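Long-range contacts in mandelate racemase/muconate lactonizing enzyme family protein (Roseovarius sp. TM1035, PDB 3T9P), which is a putative enolase-superfamily enzyme of the mandelate racemase/muconate lactonizing group, probably an isomerase: residues 219-223 / 248-252; 64-69 / 99-104; 131-136 / 359-365; 274-280 / 302-308. All coordinates share one frame; numbering follows the deposited sequence.

Contact 1 of 4, residues 219-223 / 248-252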
loop_
_atom_site.group_PDB
_atom_site.type_symbol
_atom_site.label_atom_id
_atom_site.label_comp_id
_atom_site.label_asym_id
_atom_site.label_seq_id
_atom_site.Cartn_x
_atom_site.Cartn_y
_atom_site.Cartn_z
ATOM N N GLY A 219 11.245 -21.127 -18.722
ATOM C CA GLY A 219 10.882 -22.205 -17.718
ATOM C C GLY A 219 11.179 -23.630 -18.287
ATOM O O GLY A 219 11.588 -24.506 -17.565
ATOM N N LYS A 220 11.021 -23.832 -19.593
ATOM C CA LYS A 220 11.475 -25.143 -20.177
ATOM C C LYS A 220 13.006 -25.348 -20.149
ATOM O O LYS A 220 13.462 -26.452 -19.907
ATOM C CB LYS A 220 10.912 -25.285 -21.581
ATOM C CG LYS A 220 9.404 -25.359 -21.578
ATOM C CD LYS A 220 8.913 -25.275 -22.961
ATOM C CE LYS A 220 7.416 -25.488 -22.896
ATOM N NZ LYS A 220 6.954 -25.274 -24.272
ATOM N N LEU A 221 13.794 -24.275 -20.294
ATOM C CA LEU A 221 15.243 -24.376 -20.089
ATOM C C LEU A 221 15.602 -24.670 -18.625
ATOM O O LEU A 221 16.551 -25.476 -18.352
ATOM C CB LEU A 221 15.915 -23.092 -20.554
ATOM C CG LEU A 221 15.711 -22.754 -22.053
ATOM C CD1 LEU A 221 16.192 -21.300 -22.475
ATOM C CD2 LEU A 221 16.325 -23.842 -22.990
ATOM N N LEU A 222 14.827 -24.073 -17.676
ATOM C CA LEU A 222 15.049 -24.333 -16.232
ATOM C C LEU A 222 14.799 -25.828 -16.000
ATOM O O LEU A 222 15.558 -26.457 -15.285
ATOM C CB LEU A 222 14.053 -23.551 -15.312
ATOM C CG LEU A 222 14.158 -21.996 -15.479
ATOM C CD1 LEU A 222 13.081 -21.270 -14.649
ATOM C CD2 LEU A 222 15.550 -21.476 -15.119
ATOM N N GLN A 223 13.702 -26.340 -16.544
ATOM C CA GLN A 223 13.370 -27.797 -16.363
ATOM C C GLN A 223 14.514 -28.717 -16.933
ATOM O O GLN A 223 14.944 -29.734 -16.313
ATOM C CB GLN A 223 11.998 -28.059 -16.948
ATOM C CG GLN A 223 10.894 -27.438 -16.098
ATOM C CD GLN A 223 9.496 -27.538 -16.684
ATOM O OE1 GLN A 223 9.277 -27.802 -17.927
ATOM N NE2 GLN A 223 8.511 -27.304 -15.849
ATOM N N ALA A 248 1.368 -24.129 -17.290
ATOM C CA ALA A 248 2.173 -24.741 -18.324
ATOM C C ALA A 248 3.454 -25.430 -17.821
ATOM O O ALA A 248 3.995 -26.303 -18.522
ATOM C CB ALA A 248 2.493 -23.710 -19.435
ATOM N N LEU A 249 3.937 -25.132 -16.613
ATOM C CA LEU A 249 5.226 -25.736 -16.212
ATOM C C LEU A 249 5.008 -26.775 -15.196
ATOM O O LEU A 249 4.002 -26.749 -14.393
ATOM C CB LEU A 249 6.199 -24.664 -15.624
ATOM C CG LEU A 249 6.571 -23.577 -16.667
ATOM C CD1 LEU A 249 7.609 -22.555 -16.065
ATOM C CD2 LEU A 249 7.301 -24.086 -17.966
ATOM N N LEU A 250 5.945 -27.715 -15.179
ATOM C CA LEU A 250 5.852 -28.716 -14.177
ATOM C C LEU A 250 6.576 -28.281 -12.990
ATOM O O LEU A 250 6.355 -28.880 -11.947
ATOM C CB LEU A 250 6.480 -30.058 -14.679
ATOM C CG LEU A 250 5.618 -30.599 -15.809
ATOM C CD1 LEU A 250 6.404 -31.736 -16.334
ATOM C CD2 LEU A 250 4.322 -31.093 -15.371
ATOM N N LEU A 251 7.568 -27.358 -13.119
ATOM C CA LEU A 251 8.294 -26.967 -11.892
ATOM C C LEU A 251 7.299 -26.136 -11.042
ATOM O O LEU A 251 6.219 -25.867 -11.483
ATOM C CB LEU A 251 9.630 -26.235 -12.187
ATOM C CG LEU A 251 9.517 -25.149 -13.259
ATOM C CD1 LEU A 251 8.550 -24.046 -12.828
ATOM C CD2 LEU A 251 10.927 -24.510 -13.520
ATOM N N ASP A 252 7.657 -25.794 -9.797
ATOM C CA ASP A 252 6.822 -24.975 -8.867
ATOM C C ASP A 252 7.051 -23.484 -9.207
ATOM O O ASP A 252 8.196 -23.011 -9.258
ATOM C CB ASP A 252 7.275 -25.270 -7.421
ATOM C CG ASP A 252 6.881 -26.733 -6.918
ATOM O OD1 ASP A 252 5.829 -27.273 -7.413
ATOM O OD2 ASP A 252 7.604 -27.295 -6.023
#

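Contact 2 of 4, residues 64-69 / 99-104. With SO4 (sulfate ion), chain D.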
loop_
_atom_site.group_PDB
_atom_site.type_symbol
_atom_site.label_atom_id
_atom_site.label_comp_id
_atom_site.label_asym_id
_atom_site.label_seq_id
_atom_site.Cartn_x
_atom_site.Cartn_y
_atom_site.Cartn_z
ATOM N N ILE A 64 6.713 7.034 10.228
ATOM C CA ILE A 64 5.397 6.462 10.101
ATOM C C ILE A 64 4.982 5.670 11.354
ATOM O O ILE A 64 3.867 5.740 11.767
ATOM C CB ILE A 64 5.275 5.598 8.844
ATOM C CG1 ILE A 64 5.374 6.461 7.603
ATOM C CG2 ILE A 64 4.004 4.758 8.887
ATOM C CD1 ILE A 64 5.405 5.776 6.343
ATOM N N PHE A 65 5.922 4.944 11.934
ATOM C CA PHE A 65 5.653 4.137 13.102
ATOM C C PHE A 65 5.161 5.057 14.196
ATOM O O PHE A 65 4.171 4.814 14.802
ATOM C CB PHE A 65 6.944 3.448 13.569
ATOM C CG PHE A 65 6.806 2.652 14.813
ATOM C CD1 PHE A 65 6.549 1.316 14.750
ATOM C CD2 PHE A 65 6.941 3.229 16.062
ATOM C CE1 PHE A 65 6.414 0.589 15.874
ATOM C CE2 PHE A 65 6.829 2.484 17.212
ATOM C CZ PHE A 65 6.563 1.196 17.124
ATOM N N HIS A 66 5.864 6.135 14.386
ATOM C CA HIS A 66 5.472 7.046 15.502
ATOM C C HIS A 66 4.216 7.839 15.118
ATOM O O HIS A 66 3.421 8.179 15.984
ATOM C CB HIS A 66 6.570 7.989 15.932
ATOM C CG HIS A 66 7.702 7.256 16.613
ATOM N ND1 HIS A 66 7.584 6.768 17.893
ATOM C CD2 HIS A 66 8.883 6.808 16.144
ATOM C CE1 HIS A 66 8.686 6.104 18.215
ATOM N NE2 HIS A 66 9.513 6.146 17.189
ATOM N N ARG A 67 4.019 8.147 13.868
ATOM C CA ARG A 67 2.791 8.833 13.437
ATOM C C ARG A 67 1.490 7.996 13.495
ATOM O O ARG A 67 0.492 8.447 13.892
ATOM C CB ARG A 67 3.005 9.425 12.040
ATOM C CG ARG A 67 1.982 10.411 11.547
ATOM C CD ARG A 67 2.181 11.860 11.943
ATOM N NE ARG A 67 3.485 12.413 11.703
ATOM C CZ ARG A 67 3.828 13.169 10.676
ATOM N NH1 ARG A 67 2.967 13.502 9.738
ATOM N NH2 ARG A 67 5.064 13.584 10.584
ATOM N N GLN A 68 1.607 6.776 13.018
ATOM C CA GLN A 68 0.498 5.920 12.720
ATOM C C GLN A 68 0.357 4.538 13.388
ATOM O O GLN A 68 -0.688 3.968 13.321
ATOM C CB GLN A 68 0.313 5.826 11.198
ATOM C CG GLN A 68 0.129 7.135 10.499
ATOM C CD GLN A 68 0.153 7.035 8.997
ATOM O OE1 GLN A 68 -0.870 6.904 8.372
ATOM N NE2 GLN A 68 1.287 7.099 8.438
ATOM N N ILE A 69 1.401 4.041 14.019
ATOM C CA ILE A 69 1.318 2.809 14.773
ATOM C C ILE A 69 1.253 3.072 16.290
ATOM O O ILE A 69 0.317 2.704 16.916
ATOM C CB ILE A 69 2.492 1.831 14.443
ATOM C CG1 ILE A 69 2.601 1.571 12.942
ATOM C CG2 ILE A 69 2.421 0.539 15.266
ATOM C CD1 ILE A 69 1.615 0.816 12.372
ATOM N N TYR A 99 3.967 0.771 3.332
ATOM C CA TYR A 99 4.672 1.426 4.482
ATOM C C TYR A 99 3.986 1.245 5.809
ATOM O O TYR A 99 4.637 1.102 6.771
ATOM C CB TYR A 99 4.798 2.925 4.225
ATOM C CG TYR A 99 6.097 3.279 3.537
ATOM C CD1 TYR A 99 7.300 3.228 4.237
ATOM C CD2 TYR A 99 6.099 3.741 2.216
ATOM C CE1 TYR A 99 8.442 3.538 3.602
ATOM C CE2 TYR A 99 7.268 4.134 1.578
ATOM C CZ TYR A 99 8.434 4.001 2.300
ATOM O OH TYR A 99 9.623 4.433 1.736
ATOM N N LEU A 100 2.684 1.206 5.893
ATOM C CA LEU A 100 2.041 0.960 7.181
ATOM C C LEU A 100 2.446 -0.423 7.738
ATOM O O LEU A 100 2.658 -0.566 8.877
ATOM C CB LEU A 100 0.529 1.040 7.069
ATOM C CG LEU A 100 -0.361 1.037 8.326
ATOM C CD1 LEU A 100 -0.299 2.245 9.117
ATOM C CD2 LEU A 100 -1.773 0.655 8.045
ATOM N N ARG A 101 2.483 -1.406 6.862
ATOM C CA ARG A 101 2.886 -2.749 7.208
ATOM C C ARG A 101 4.359 -2.880 7.655
ATOM O O ARG A 101 4.680 -3.527 8.611
ATOM C CB ARG A 101 2.590 -3.694 6.067
ATOM C CG ARG A 101 1.110 -3.743 5.599
ATOM C CD ARG A 101 0.069 -3.598 6.631
ATOM N NE ARG A 101 -1.321 -3.785 6.205
ATOM C CZ ARG A 101 -2.311 -4.058 7.024
ATOM N NH1 ARG A 101 -2.059 -4.173 8.276
ATOM N NH2 ARG A 101 -3.540 -4.217 6.600
ATOM N N ARG A 102 5.203 -2.153 6.948
ATOM C CA ARG A 102 6.621 -2.141 7.210
ATOM C C ARG A 102 6.799 -1.624 8.643
ATOM O O ARG A 102 7.560 -2.171 9.393
ATOM C CB ARG A 102 7.312 -1.169 6.240
ATOM C CG ARG A 102 7.634 -1.686 4.829
ATOM C CD ARG A 102 8.235 -0.640 3.932
ATOM N NE ARG A 102 8.425 -1.117 2.583
ATOM C CZ ARG A 102 9.573 -1.510 2.052
ATOM N NH1 ARG A 102 10.703 -1.384 2.710
ATOM N NH2 ARG A 102 9.569 -1.999 0.839
ATOM N N ALA A 103 6.043 -0.608 9.001
ATOM C CA ALA A 103 6.089 -0.056 10.338
ATOM C C ALA A 103 5.477 -0.967 11.441
ATOM O O ALA A 103 6.056 -1.169 12.486
ATOM C CB ALA A 103 5.510 1.309 10.366
ATOM N N MET A 104 4.327 -1.517 11.098
ATOM C CA MET A 104 3.563 -2.477 11.996
ATOM C C MET A 104 4.426 -3.650 12.416
ATOM O O MET A 104 4.308 -4.136 13.533
ATOM C CB MET A 104 2.292 -2.957 11.277
ATOM C CG MET A 104 1.449 -3.933 12.106
ATOM S SD MET A 104 -0.161 -4.242 11.231
ATOM C CE MET A 104 -0.916 -2.672 11.691
HETATM S S SO4 D . 8.111 13.384 13.233
HETATM O O1 SO4 D . 8.104 14.179 14.479
HETATM O O2 SO4 D . 6.806 13.677 12.632
HETATM O O3 SO4 D . 9.235 13.789 12.377
HETATM O O4 SO4 D . 8.206 11.916 13.457
#

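Contact 3 of 4, residues 131-136 / 359-365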
loop_
_atom_site.group_PDB
_atom_site.type_symbol
_atom_site.label_atom_id
_atom_site.label_comp_id
_atom_site.label_asym_id
_atom_site.label_seq_id
_atom_site.Cartn_x
_atom_site.Cartn_y
_atom_site.Cartn_z
ATOM N N PRO A 131 12.631 -25.002 19.375
ATOM C CA PRO A 131 13.953 -24.673 18.806
ATOM C C PRO A 131 14.494 -25.859 18.047
ATOM O O PRO A 131 14.085 -26.954 18.304
ATOM C CB PRO A 131 14.812 -24.392 20.020
ATOM C CG PRO A 131 14.050 -25.083 21.153
ATOM C CD PRO A 131 12.631 -24.864 20.830
ATOM N N GLY A 132 15.349 -25.605 17.077
ATOM C CA GLY A 132 15.987 -26.630 16.306
ATOM C C GLY A 132 16.543 -26.086 14.990
ATOM O O GLY A 132 16.513 -24.859 14.703
ATOM N N PRO A 133 17.029 -27.011 14.144
ATOM C CA PRO A 133 17.631 -26.574 12.887
ATOM C C PRO A 133 16.609 -26.291 11.785
ATOM O O PRO A 133 15.448 -26.822 11.776
ATOM C CB PRO A 133 18.477 -27.829 12.469
ATOM C CG PRO A 133 17.629 -29.033 13.027
ATOM C CD PRO A 133 17.308 -28.457 14.447
ATOM N N VAL A 134 17.007 -25.383 10.873
ATOM C CA VAL A 134 16.246 -25.078 9.712
ATOM C C VAL A 134 17.184 -25.263 8.470
ATOM O O VAL A 134 18.197 -24.534 8.342
ATOM C CB VAL A 134 15.761 -23.635 9.840
ATOM C CG1 VAL A 134 14.918 -23.266 8.663
ATOM C CG2 VAL A 134 14.854 -23.512 11.064
ATOM N N ARG A 135 16.845 -26.166 7.547
ATOM C CA ARG A 135 17.590 -26.277 6.288
ATOM C C ARG A 135 17.477 -24.956 5.499
ATOM O O ARG A 135 16.387 -24.385 5.368
ATOM C CB ARG A 135 16.970 -27.296 5.338
ATOM C CG ARG A 135 17.912 -27.609 4.124
ATOM C CD ARG A 135 17.106 -28.257 3.076
ATOM N NE ARG A 135 17.941 -28.569 1.924
ATOM C CZ ARG A 135 17.467 -29.137 0.847
ATOM N NH1 ARG A 135 16.164 -29.433 0.795
ATOM N NH2 ARG A 135 18.286 -29.404 -0.151
ATOM N N ALA A 136 18.581 -24.508 4.951
ATOM C CA ALA A 136 18.576 -23.199 4.231
ATOM C C ALA A 136 18.908 -23.419 2.767
ATOM O O ALA A 136 19.690 -24.371 2.420
ATOM C CB ALA A 136 19.703 -22.261 4.852
ATOM N N GLY A 359 24.584 -26.639 5.889
ATOM C CA GLY A 359 23.440 -26.074 5.095
ATOM C C GLY A 359 22.258 -25.725 5.982
ATOM O O GLY A 359 21.179 -25.556 5.478
ATOM N N GLN A 360 22.445 -25.741 7.320
ATOM C CA GLN A 360 21.368 -25.434 8.212
ATOM C C GLN A 360 21.671 -24.262 9.165
ATOM O O GLN A 360 22.784 -24.141 9.660
ATOM C CB GLN A 360 21.024 -26.653 9.114
ATOM C CG GLN A 360 20.827 -27.938 8.371
ATOM C CD GLN A 360 20.380 -29.076 9.336
ATOM O OE1 GLN A 360 20.927 -29.307 10.437
ATOM N NE2 GLN A 360 19.377 -29.740 8.922
ATOM N N ALA A 361 20.662 -23.426 9.422
ATOM C CA ALA A 361 20.704 -22.439 10.506
ATOM C C ALA A 361 20.073 -23.084 11.773
ATOM O O ALA A 361 19.465 -24.180 11.726
ATOM C CB ALA A 361 19.924 -21.209 10.094
ATOM N N ILE A 362 20.138 -22.378 12.869
ATOM C CA ILE A 362 19.656 -22.948 14.109
ATOM C C ILE A 362 18.804 -21.942 14.863
ATOM O O ILE A 362 19.220 -20.834 15.100
ATOM C CB ILE A 362 20.849 -23.460 14.996
ATOM C CG1 ILE A 362 20.343 -24.156 16.258
ATOM C CG2 ILE A 362 21.869 -22.275 15.472
ATOM C CD1 ILE A 362 21.607 -24.722 17.102
ATOM N N VAL A 363 17.617 -22.354 15.276
ATOM C CA VAL A 363 16.879 -21.603 16.309
ATOM C C VAL A 363 17.283 -22.228 17.669
ATOM O O VAL A 363 17.003 -23.424 17.890
ATOM C CB VAL A 363 15.382 -21.658 16.047
ATOM C CG1 VAL A 363 14.544 -21.093 17.213
ATOM C CG2 VAL A 363 15.048 -20.900 14.673
ATOM N N THR A 364 17.966 -21.422 18.506
ATOM C CA THR A 364 18.446 -21.837 19.849
ATOM C C THR A 364 17.286 -21.809 20.873
ATOM O O THR A 364 16.140 -21.387 20.550
ATOM C CB THR A 364 19.591 -20.903 20.375
ATOM O OG1 THR A 364 19.048 -19.648 20.806
ATOM C CG2 THR A 364 20.835 -20.714 19.342
ATOM N N ASP A 365 17.577 -22.216 22.121
ATOM C CA ASP A 365 16.652 -22.081 23.243
ATOM C C ASP A 365 16.570 -20.715 23.852
ATOM O O ASP A 365 15.827 -20.589 24.850
ATOM C CB ASP A 365 17.147 -22.874 24.493
ATOM C CG ASP A 365 16.840 -24.271 24.389
ATOM O OD1 ASP A 365 16.022 -24.580 23.452
ATOM O OD2 ASP A 365 17.433 -25.052 25.185
#

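Contact 4 of 4, residues 274-280 / 302-308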
loop_
_atom_site.group_PDB
_atom_site.type_symbol
_atom_site.label_atom_id
_atom_site.label_comp_id
_atom_site.label_asym_id
_atom_site.label_seq_id
_atom_site.Cartn_x
_atom_site.Cartn_y
_atom_site.Cartn_z
ATOM N N VAL A 274 0.096 -19.463 -7.965
ATOM C CA VAL A 274 1.308 -20.073 -7.512
ATOM C C VAL A 274 1.170 -21.477 -6.926
ATOM O O VAL A 274 0.179 -21.807 -6.364
ATOM C CB VAL A 274 1.971 -19.166 -6.478
ATOM C CG1 VAL A 274 2.247 -17.797 -7.076
ATOM C CG2 VAL A 274 1.091 -19.025 -5.286
ATOM N N ASP A 275 2.212 -22.263 -7.060
ATOM C CA ASP A 275 2.338 -23.512 -6.342
ATOM C C ASP A 275 2.857 -23.342 -4.880
ATOM O O ASP A 275 2.620 -24.222 -3.983
ATOM C CB ASP A 275 3.359 -24.318 -7.071
ATOM C CG ASP A 275 2.899 -24.709 -8.433
ATOM O OD1 ASP A 275 1.862 -25.391 -8.517
ATOM O OD2 ASP A 275 3.604 -24.413 -9.419
ATOM N N ILE A 276 3.611 -22.231 -4.627
ATOM C CA ILE A 276 4.295 -22.016 -3.318
ATOM C C ILE A 276 4.174 -20.526 -2.936
ATOM O O ILE A 276 4.397 -19.684 -3.798
ATOM C CB ILE A 276 5.787 -22.325 -3.408
ATOM C CG1 ILE A 276 6.052 -23.810 -3.773
ATOM C CG2 ILE A 276 6.504 -21.878 -2.135
ATOM C CD1 ILE A 276 7.447 -24.174 -4.070
ATOM N N VAL A 277 3.710 -20.212 -1.717
ATOM C CA VAL A 277 3.471 -18.774 -1.327
ATOM C C VAL A 277 4.716 -18.312 -0.553
ATOM O O VAL A 277 5.312 -19.128 0.140
ATOM C CB VAL A 277 2.195 -18.519 -0.434
ATOM C CG1 VAL A 277 0.854 -18.955 -1.250
ATOM C CG2 VAL A 277 2.282 -19.211 0.850
ATOM N N GLN A 278 5.055 -17.016 -0.662
ATOM C CA GLN A 278 6.378 -16.557 -0.178
ATOM C C GLN A 278 6.203 -15.224 0.464
ATOM O O GLN A 278 6.823 -14.275 0.004
ATOM C CB GLN A 278 7.321 -16.371 -1.411
ATOM C CG GLN A 278 7.554 -17.696 -2.069
ATOM C CD GLN A 278 8.762 -17.705 -2.921
ATOM O OE1 GLN A 278 8.722 -17.063 -3.979
ATOM N NE2 GLN A 278 9.835 -18.496 -2.518
ATOM N N PRO A 279 5.353 -15.131 1.532
ATOM C CA PRO A 279 5.230 -13.835 2.213
ATOM C C PRO A 279 6.617 -13.480 2.793
ATOM O O PRO A 279 7.449 -14.402 3.055
ATOM C CB PRO A 279 4.261 -14.148 3.420
ATOM C CG PRO A 279 4.475 -15.613 3.705
ATOM C CD PRO A 279 4.691 -16.227 2.271
ATOM N N ASP A 280 6.797 -12.227 3.128
ATOM C CA ASP A 280 7.975 -11.762 3.806
ATOM C C ASP A 280 7.483 -11.218 5.109
ATOM O O ASP A 280 6.629 -10.333 5.121
ATOM C CB ASP A 280 8.637 -10.618 2.948
ATOM C CG ASP A 280 9.871 -9.963 3.652
ATOM O OD1 ASP A 280 9.694 -9.261 4.641
ATOM O OD2 ASP A 280 11.010 -10.193 3.162
ATOM N N LEU A 302 -1.286 -25.367 -0.168
ATOM C CA LEU A 302 0.013 -24.902 -0.624
ATOM C C LEU A 302 1.021 -24.687 0.508
ATOM O O LEU A 302 0.667 -24.238 1.557
ATOM C CB LEU A 302 -0.114 -23.619 -1.436
ATOM C CG LEU A 302 -1.070 -23.547 -2.626
ATOM C CD1 LEU A 302 -1.170 -22.229 -3.226
ATOM C CD2 LEU A 302 -0.977 -24.591 -3.691
ATOM N N PRO A 303 2.269 -25.040 0.257
ATOM C CA PRO A 303 3.359 -24.825 1.186
ATOM C C PRO A 303 3.820 -23.359 1.271
ATOM O O PRO A 303 3.579 -22.641 0.376
ATOM C CB PRO A 303 4.473 -25.677 0.606
ATOM C CG PRO A 303 4.218 -25.778 -0.725
ATOM C CD PRO A 303 2.798 -25.497 -1.015
ATOM N N VAL A 304 4.505 -23.006 2.333
ATOM C CA VAL A 304 4.965 -21.653 2.536
ATOM C C VAL A 304 6.502 -21.685 2.518
ATOM O O VAL A 304 7.147 -22.297 3.431
ATOM C CB VAL A 304 4.529 -21.151 3.869
ATOM C CG1 VAL A 304 5.005 -19.720 4.111
ATOM C CG2 VAL A 304 2.958 -21.182 3.878
ATOM N N THR A 305 7.065 -20.935 1.552
ATOM C CA THR A 305 8.551 -20.825 1.561
ATOM C C THR A 305 8.842 -19.304 1.627
ATOM O O THR A 305 8.947 -18.672 0.584
ATOM C CB THR A 305 9.146 -21.534 0.309
ATOM O OG1 THR A 305 8.851 -22.958 0.387
ATOM C CG2 THR A 305 10.687 -21.434 0.269
ATOM N N PRO A 306 8.928 -18.740 2.835
ATOM C CA PRO A 306 8.924 -17.245 3.002
ATOM C C PRO A 306 10.189 -16.568 2.367
ATOM O O PRO A 306 11.251 -17.275 2.083
ATOM C CB PRO A 306 9.027 -17.056 4.521
ATOM C CG PRO A 306 8.594 -18.455 5.140
ATOM C CD PRO A 306 9.134 -19.462 4.139
ATOM N N HIS A 307 10.056 -15.292 2.072
ATOM C CA HIS A 307 11.131 -14.508 1.443
ATOM C C HIS A 307 11.860 -13.848 2.609
ATOM O O HIS A 307 11.192 -13.261 3.531
ATOM C CB HIS A 307 10.475 -13.463 0.526
ATOM C CG HIS A 307 11.421 -12.362 0.141
ATOM N ND1 HIS A 307 11.735 -11.339 1.011
ATOM C CD2 HIS A 307 12.188 -12.175 -0.964
ATOM C CE1 HIS A 307 12.591 -10.514 0.429
ATOM N NE2 HIS A 307 12.882 -10.996 -0.764
ATOM N N ALA A 308 13.215 -13.890 2.611
ATOM C CA ALA A 308 14.030 -13.238 3.617
ATOM C C ALA A 308 15.297 -12.921 2.844
ATOM O O ALA A 308 16.085 -13.821 2.619
ATOM C CB ALA A 308 14.398 -14.223 4.859
#

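Contact 1 of 4, residues 219-223 / 248-252
Leu249 and Leu251 reach from the turn after helix 239-248 onto the flank of helix 212-224. The helix presents Gly219, Leu222 and Gln223 to them. Leu251 can be followed from its root outwards. Its CB faces the helix and lies near the amide end of Gln223. CG follows at 3.9 Å from Gln223 CG, against the aliphatic part of that side chain. The methyl CD2 reaches the helix itself. It sits 3.7 Å from Leu222 CB and 4.1 Å from the carbonyl O of Gly219, so this methyl meets Gly219, Leu222 and Gln223 within one turn. The first torsion of Leu251 (chi1 46°) puts CG between the backbone N and the carbonyl carbon, and from there the branch meets the helix. Leu249 approaches one turn back. Its CD1 comes to 3.7 Å from Gly219 CA, and its CD2 lies 3.9 Å from Gly219 C. Gly219 has no side chain, and the leucine methyls therefore lie directly on the helix backbone. Gln223 runs out extended. Phe230 of strand 229-231 receives Leu222, Leu249 and Leu251 together. The contact joins helix 212-224 to the loop that leads from the next outer helix, 239-248, into strand 252-255. Strand 229-231 lies between the two helices in the chain. The chemistry is apolar contact of leucine methyls with aliphatic carbon and with the bare backbone at Gly219, while the Gln223 amide lies against the backbone at Leu250 and Leu251.

Contact 2 of 4, residues 64-69 / 99-104
A near-perpendicular helix crossing in the N-terminal capping domain packs Ile64, Phe65 and Ile69 around Ala103. The segments cross at -98°, with their axes 9.2 Å apart. Ala103 CB lies 3.9 Å from both Phe65 CA and Ile69 CG1. Ile64 CG2 completes this group, 4.0 Å from Ala103 CB. The other branch of Ile64 runs to Tyr99, where its CD1 meets Tyr99 CB at 3.6 Å, the two side chains crossing at about a right angle. Ile69 CD1 touches both Leu100 CD1 and Met104 CB, at 4.0 Å from each. With CG anti to the backbone N (chi1 177°), the Phe65 ring turns an edge to Ala103 O, which lies near the ring plane 3.4 Å from CD1. The polar ends lead away to other partners. Tyr99 OH is hydrogen-bonded to Gln68 of the second subunit, and Arg67 forms a salt bridge with Asp59 of that subunit. Arg67 NH2 also donates at 2.7 Å to O2 of a sulfate, probably from the crystallisation liquor, and Gln384 binds the same ion. An apolar helix crossing with polar groups that reach the second subunit fits the alpha+beta capping domain of the enolase superfamily.

Contact 3 of 4, residues 131-136 / 359-365
Gly132 and Val363 begin an antiparallel strand pair that continues through Pro133 with Ile362, Val134 with Ala361 and Arg135 with Gln360. Val363 N donates to Gly132 O at 2.8 Å. The return bond, Gly132 N to Val363 O at 2.9 Å, is weak because its angle at hydrogen is only 126°. Val134 uses both backbone groups. Its N donates to Ala361 O at 2.9 Å, and its O accepts from Ala361 N at the same length. Ala136 N ends the series on Gly359 O. Pro133 has no N-H, but it stands in a non-hydrogen-bonded pair, so the pairing loses no donor there. Its CA lies 3.2 Å from Ala361 O in a CA-H...O contact, and its own O accepts from Arg323. Arg135 bonds through its backbone to Leu332 of the parallel neighbour strand, and its guanidinium forms a salt bridge with Glu201 and a hydrogen bond with Thr164. The Gln360 chain is extended beyond CG (chi2 -176°) and passes over Pro133, bringing OE1 to 3.5 Å from Pro133 CB. At the far end, Asp365 OD1 rests 3.1 Å from Pro131 CG. Pro133, Arg135, Gln360 and Ile362 point to the more exposed face. Val134, Ala361 and Val363 point to the buried one, where helix 313-322 covers them. Strand 360-363 thus returns late in the chain to the first barrel strand. The pairing is made chiefly by main-chain donors and acceptors, with side chains adding contacts at Pro131 and Pro133.

Contact 4 of 4, residues 274-280 / 302-308
His307 ND1 donates to Asp280 OD2 over 2.5 Å, the shortest polar bond across the contact. Strand 276-277 and the extended residues 302-308 run parallel and are joined by helix 287-299 in the manner of a beta-alpha-beta crossover, the repeating unit of this (beta/alpha)-barrel. OD2 lies in the plane of the imidazole, at its edge, and uses the lone pair turned away from OD1. The carboxylate and ring planes are 43° apart. Asp280 CG is anti to the backbone N (chi1 176°), and the carboxylate reaches both the histidine and the helix start that follows. Asp280 is the N-cap of that helix, and its OD1 accepts from Tyr283 N. This second bond helps to fix the rotation of the group that holds the imidazole. A formate, probably from the crystallisation liquor, lies close to the His307 side chain. That is consistent with a position at the active-site end of the barrel, as in relatives of this superfamily. The backbones are joined by three bonds. Val277 N donates to Pro303 O at 3.2 Å, Thr305 N to Val277 O at 2.9 Å, and His307 N to Pro279 O at 2.9 Å. The apolar side chains turned to helices 262-270 and 287-299 also meet. Val277 CG2 touches Val304 CG2 at 3.7 Å, and Pro279 lies across Val304 at about a right angle. Ile276 CG2 rests on Thr305 CB and OG1. At the opposite end from the histidine, Leu302 CD1 sits 3.4 Å from Val274 O.

Overall arrangement
From the N terminus, contact 2 comes first. It closes a loop of 29 residues within the capping domain and reaches the second subunit. Contact 3 opens next, at the first barrel strand, and closes only after 222 further residues, when strand 360-363 returns beside it. Contacts 1 and 4 both fall within that long span. They follow each other in series and do not cross. Contact 1 joins neighbouring outer helix and turn elements, and contact 4 joins successive barrel strand positions. The two touch where Asp252 meets Asp275 and Ile276. Contacts 3 and 4 reach the same sheet, while contact 2 lies about 39 Å from contact 1, centre to centre.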